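Local atomic coordinates of uncharacterized protein (Gallus gallus, PDB entry 3WXB), a protein that probably reduces carbonyl compounds with NADPH, as an NAD(P)H-dependent carbonyl reductase of the short-chain dehydrogenase/reductase family. Residues Val29-Ala34 / Leu40-His45. Residues are numbered along the deposited sequence; the frame is centred on the assembly and turned at random.
Sequences VLVTGA and LGFVQH. With NDP (NADPH dihydro-nicotinamide-adenine-dinucleotide phosphate), chain C.
Val-31, the last residue of strand 28-31, lays both its methyls against the CB of Phe-42, with CG1 3.9 Å and CG2 4.0 Å from that carbon. Its CB points at helix 37-47, and with CG1 anti to the backbone N (chi1 -174°) and CG2 beside that N, both methyls reach the same carbon; the two side chains cross at about a right angle. The closest approach is at CB of Phe-42; the ring runs on to Ile-114 of strand 112-115 and to Met-254 and Leu-255 of helix 247-260. The next residue, Val-43, uses a single branch. Val-43 CG2, anti to the carbonyl carbon, sits 3.8 Å from Ala-34 CB. The same Val-43 CG2 lies more loosely, at 4.3 Å, by Val-31 CG2. Ala-58 of strand 55-60 touches both Ala-34 and Val-43.

Where the loop turns back toward the helix, Leu-40 rests against a carbonyl: Ala-34 O lies 3.2 Å from Leu-40 CA in a bent CA-H...O contact, 124° at the hydrogen. Leu-40 CB and, at 3.5 Å, Leu-40 CD1 also touch Ala-34 O; the side chain packs as well on Glu-70 and Leu-74 of helix 69-77. Gly-33, at a positive phi of 70°, lies close against the adenosine ribose, its O 3.1 Å from O3B of NADPH. Nearby, Thr-32 OG1 is hydrogen-bonded to the backbone N of Asn-116 and Ala-117.

This is the first beta-alpha-beta unit of the Rossmann fold, with its glycine-bearing turn beside the dinucleotide. Between strand and helix the contacts are mainly apolar, made by Val-31, Ala-34, Phe-42 and Val-43, with the C-H...O contact a minor polar addition, while Gly-33 O is turned to the ribose; the two elements are thus matched by shape rather than by bond direction.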
loop_
_atom_site.group_PDB
_atom_site.type_symbol
_atom_site.label_atom_id
_atom_site.label_comp_id
_atom_site.label_asym_id
_atom_site.label_seq_id
_atom_site.Cartn_x
_atom_site.Cartn_y
_atom_site.Cartn_z
ATOM N N VAL A 29 8.845 -2.460 -25.736
ATOM C CA VAL A 29 8.475 -1.871 -24.424
ATOM C C VAL A 29 7.025 -1.369 -24.494
ATOM O O VAL A 29 6.615 -0.844 -25.551
ATOM C CB VAL A 29 9.087 -0.474 -24.134
ATOM C CG1 VAL A 29 9.490 -0.217 -22.661
ATOM C CG2 VAL A 29 9.854 0.189 -25.276
ATOM N N LEU A 30 6.285 -1.392 -23.364
ATOM C CA LEU A 30 4.983 -0.660 -23.288
ATOM C C LEU A 30 5.041 0.259 -22.089
ATOM O O LEU A 30 5.543 -0.156 -21.005
ATOM C CB LEU A 30 3.856 -1.654 -23.101
ATOM C CG LEU A 30 2.427 -1.038 -23.016
ATOM C CD1 LEU A 30 1.471 -2.023 -23.662
ATOM C CD2 LEU A 30 2.037 -0.775 -21.515
ATOM N N VAL A 31 4.653 1.527 -22.290
ATOM C CA VAL A 31 4.611 2.516 -21.247
ATOM C C VAL A 31 3.136 2.942 -21.083
ATOM O O VAL A 31 2.510 3.285 -22.085
ATOM C CB VAL A 31 5.408 3.810 -21.649
ATOM C CG1 VAL A 31 5.460 4.764 -20.442
ATOM C CG2 VAL A 31 6.860 3.490 -22.069
ATOM N N THR A 32 2.598 2.911 -19.865
ATOM C CA THR A 32 1.222 3.408 -19.573
ATOM C C THR A 32 1.288 4.888 -19.231
ATOM O O THR A 32 2.301 5.379 -18.703
ATOM C CB THR A 32 0.510 2.634 -18.460
ATOM O OG1 THR A 32 1.196 2.831 -17.200
ATOM C CG2 THR A 32 0.352 1.155 -18.784
ATOM N N GLY A 33 0.215 5.648 -19.514
ATOM C CA GLY A 33 0.198 7.081 -19.161
ATOM C C GLY A 33 1.152 7.855 -20.033
ATOM O O GLY A 33 1.859 8.755 -19.573
ATOM N N ALA A 34 1.206 7.504 -21.321
ATOM C CA ALA A 34 2.275 8.032 -22.180
ATOM C C ALA A 34 2.014 9.372 -22.900
ATOM O O ALA A 34 2.877 9.818 -23.680
ATOM C CB ALA A 34 2.671 6.985 -23.212
ATOM N N LEU A 40 5.167 10.443 -21.238
ATOM C CA LEU A 40 5.604 10.995 -22.550
ATOM C C LEU A 40 7.145 11.048 -22.654
ATOM O O LEU A 40 7.710 10.628 -23.687
ATOM C CB LEU A 40 4.959 12.368 -22.847
ATOM C CG LEU A 40 5.307 13.006 -24.216
ATOM C CD1 LEU A 40 4.904 12.104 -25.404
ATOM C CD2 LEU A 40 4.698 14.398 -24.326
ATOM N N GLY A 41 7.809 11.507 -21.584
ATOM C CA GLY A 41 9.272 11.429 -21.496
ATOM C C GLY A 41 9.835 10.035 -21.778
ATOM O O GLY A 41 10.763 9.877 -22.579
ATOM N N PHE A 42 9.275 9.008 -21.140
ATOM C CA PHE A 42 9.715 7.663 -21.412
ATOM C C PHE A 42 9.670 7.352 -22.907
ATOM O O PHE A 42 10.648 6.792 -23.470
ATOM C CB PHE A 42 8.904 6.609 -20.645
ATOM C CG PHE A 42 9.471 6.314 -19.264
ATOM C CD1 PHE A 42 10.740 5.741 -19.141
ATOM C CD2 PHE A 42 8.748 6.604 -18.109
ATOM C CE1 PHE A 42 11.277 5.476 -17.887
ATOM C CE2 PHE A 42 9.254 6.347 -16.837
ATOM C CZ PHE A 42 10.567 5.749 -16.732
ATOM N N VAL A 43 8.560 7.722 -23.550
ATOM C CA VAL A 43 8.377 7.422 -25.000
ATOM C C VAL A 43 9.434 8.092 -25.859
ATOM O O VAL A 43 10.082 7.407 -26.687
ATOM C CB VAL A 43 6.923 7.681 -25.488
ATOM C CG1 VAL A 43 6.841 7.695 -27.032
ATOM C CG2 VAL A 43 6.036 6.545 -24.917
ATOM N N GLN A 44 9.624 9.386 -25.651
ATOM C CA GLN A 44 10.616 10.166 -26.391
ATOM C C GLN A 44 12.054 9.624 -26.183
ATOM O O GLN A 44 12.867 9.566 -27.109
ATOM C CB GLN A 44 10.575 11.631 -25.928
ATOM C CG GLN A 44 9.192 12.359 -26.149
ATOM C CD GLN A 44 9.145 13.675 -25.498
ATOM O OE1 GLN A 44 9.680 13.870 -24.379
ATOM N NE2 GLN A 44 8.508 14.638 -26.174
ATOM N N HIS A 45 12.387 9.284 -24.932
ATOM C CA HIS A 45 13.728 8.775 -24.630
ATOM C C HIS A 45 13.938 7.388 -25.170
ATOM O O HIS A 45 15.065 7.062 -25.677
ATOM C CB HIS A 45 14.036 8.881 -23.123
ATOM C CG HIS A 45 14.392 10.271 -22.698
ATOM N ND1 HIS A 45 15.648 10.619 -22.247
ATOM C CD2 HIS A 45 13.649 11.401 -22.643
ATOM C CE1 HIS A 45 15.662 11.910 -21.930
ATOM N NE2 HIS A 45 14.460 12.405 -22.172
HETATM P PA NDP C . 0.805 13.391 -14.719
HETATM O O1A NDP C . -0.358 13.751 -13.854
HETATM O O2A NDP C . 1.484 14.450 -15.349
HETATM O O5B NDP C . 0.423 12.412 -15.782
HETATM C C5B NDP C . -0.488 11.333 -15.429
HETATM C C4B NDP C . -0.523 10.387 -16.577
HETATM O O4B NDP C . -1.221 9.080 -16.185
HETATM C C3B NDP C . -1.349 10.917 -17.774
HETATM O O3B NDP C . -0.811 10.206 -18.966
HETATM C C2B NDP C . -2.748 10.357 -17.463
HETATM O O2B NDP C . -3.620 10.282 -18.612
HETATM C C1B NDP C . -2.398 8.920 -16.986
HETATM N N9A NDP C . -3.577 8.341 -16.146
HETATM C C8A NDP C . -4.099 8.748 -14.963
HETATM N N7A NDP C . -5.135 7.942 -14.658
HETATM C C5A NDP C . -5.350 7.138 -15.687
HETATM C C6A NDP C . -6.252 6.164 -15.898
HETATM N N6A NDP C . -7.191 5.931 -14.963
HETATM N N1A NDP C . -6.203 5.430 -17.022
HETATM C C2A NDP C . -5.208 5.638 -17.944
HETATM N N3A NDP C . -4.298 6.663 -17.722
HETATM C C4A NDP C . -4.365 7.353 -16.588
HETATM O O3 NDP C . 1.756 12.531 -13.692
HETATM P PN NDP C . 3.359 12.395 -13.839
HETATM O O1N NDP C . 3.964 13.408 -12.983
HETATM O O2N NDP C . 3.754 12.243 -15.252
HETATM O O5D NDP C . 3.479 10.974 -13.046
HETATM C C5D NDP C . 3.678 9.694 -13.677
HETATM C C4D NDP C . 4.037 8.679 -12.581
HETATM O O4D NDP C . 5.151 9.164 -11.846
HETATM C C3D NDP C . 2.862 8.614 -11.562
HETATM O O3D NDP C . 2.737 7.235 -11.230
HETATM C C2D NDP C . 3.308 9.401 -10.398
HETATM O O2D NDP C . 2.709 8.947 -9.186
HETATM C C1D NDP C . 4.799 9.164 -10.414
HETATM N N1N NDP C . 5.525 10.230 -9.676
HETATM C C2N NDP C . 5.524 11.573 -10.082
HETATM C C3N NDP C . 6.229 12.533 -9.348
HETATM C C7N NDP C . 6.308 13.881 -9.745
HETATM O O7N NDP C . 6.919 14.683 -9.036
HETATM N N7N NDP C . 5.802 14.208 -10.975
HETATM C C4N NDP C . 6.900 12.162 -8.165
HETATM C C5N NDP C . 6.913 10.834 -7.718
HETATM C C6N NDP C . 6.210 9.857 -8.442
HETATM P P2B NDP C . -4.652 11.527 -18.953
HETATM O O1X NDP C . -5.629 10.719 -19.698
HETATM O O2X NDP C . -3.767 12.464 -19.660
HETATM O O3X NDP C . -5.140 11.981 -17.623
#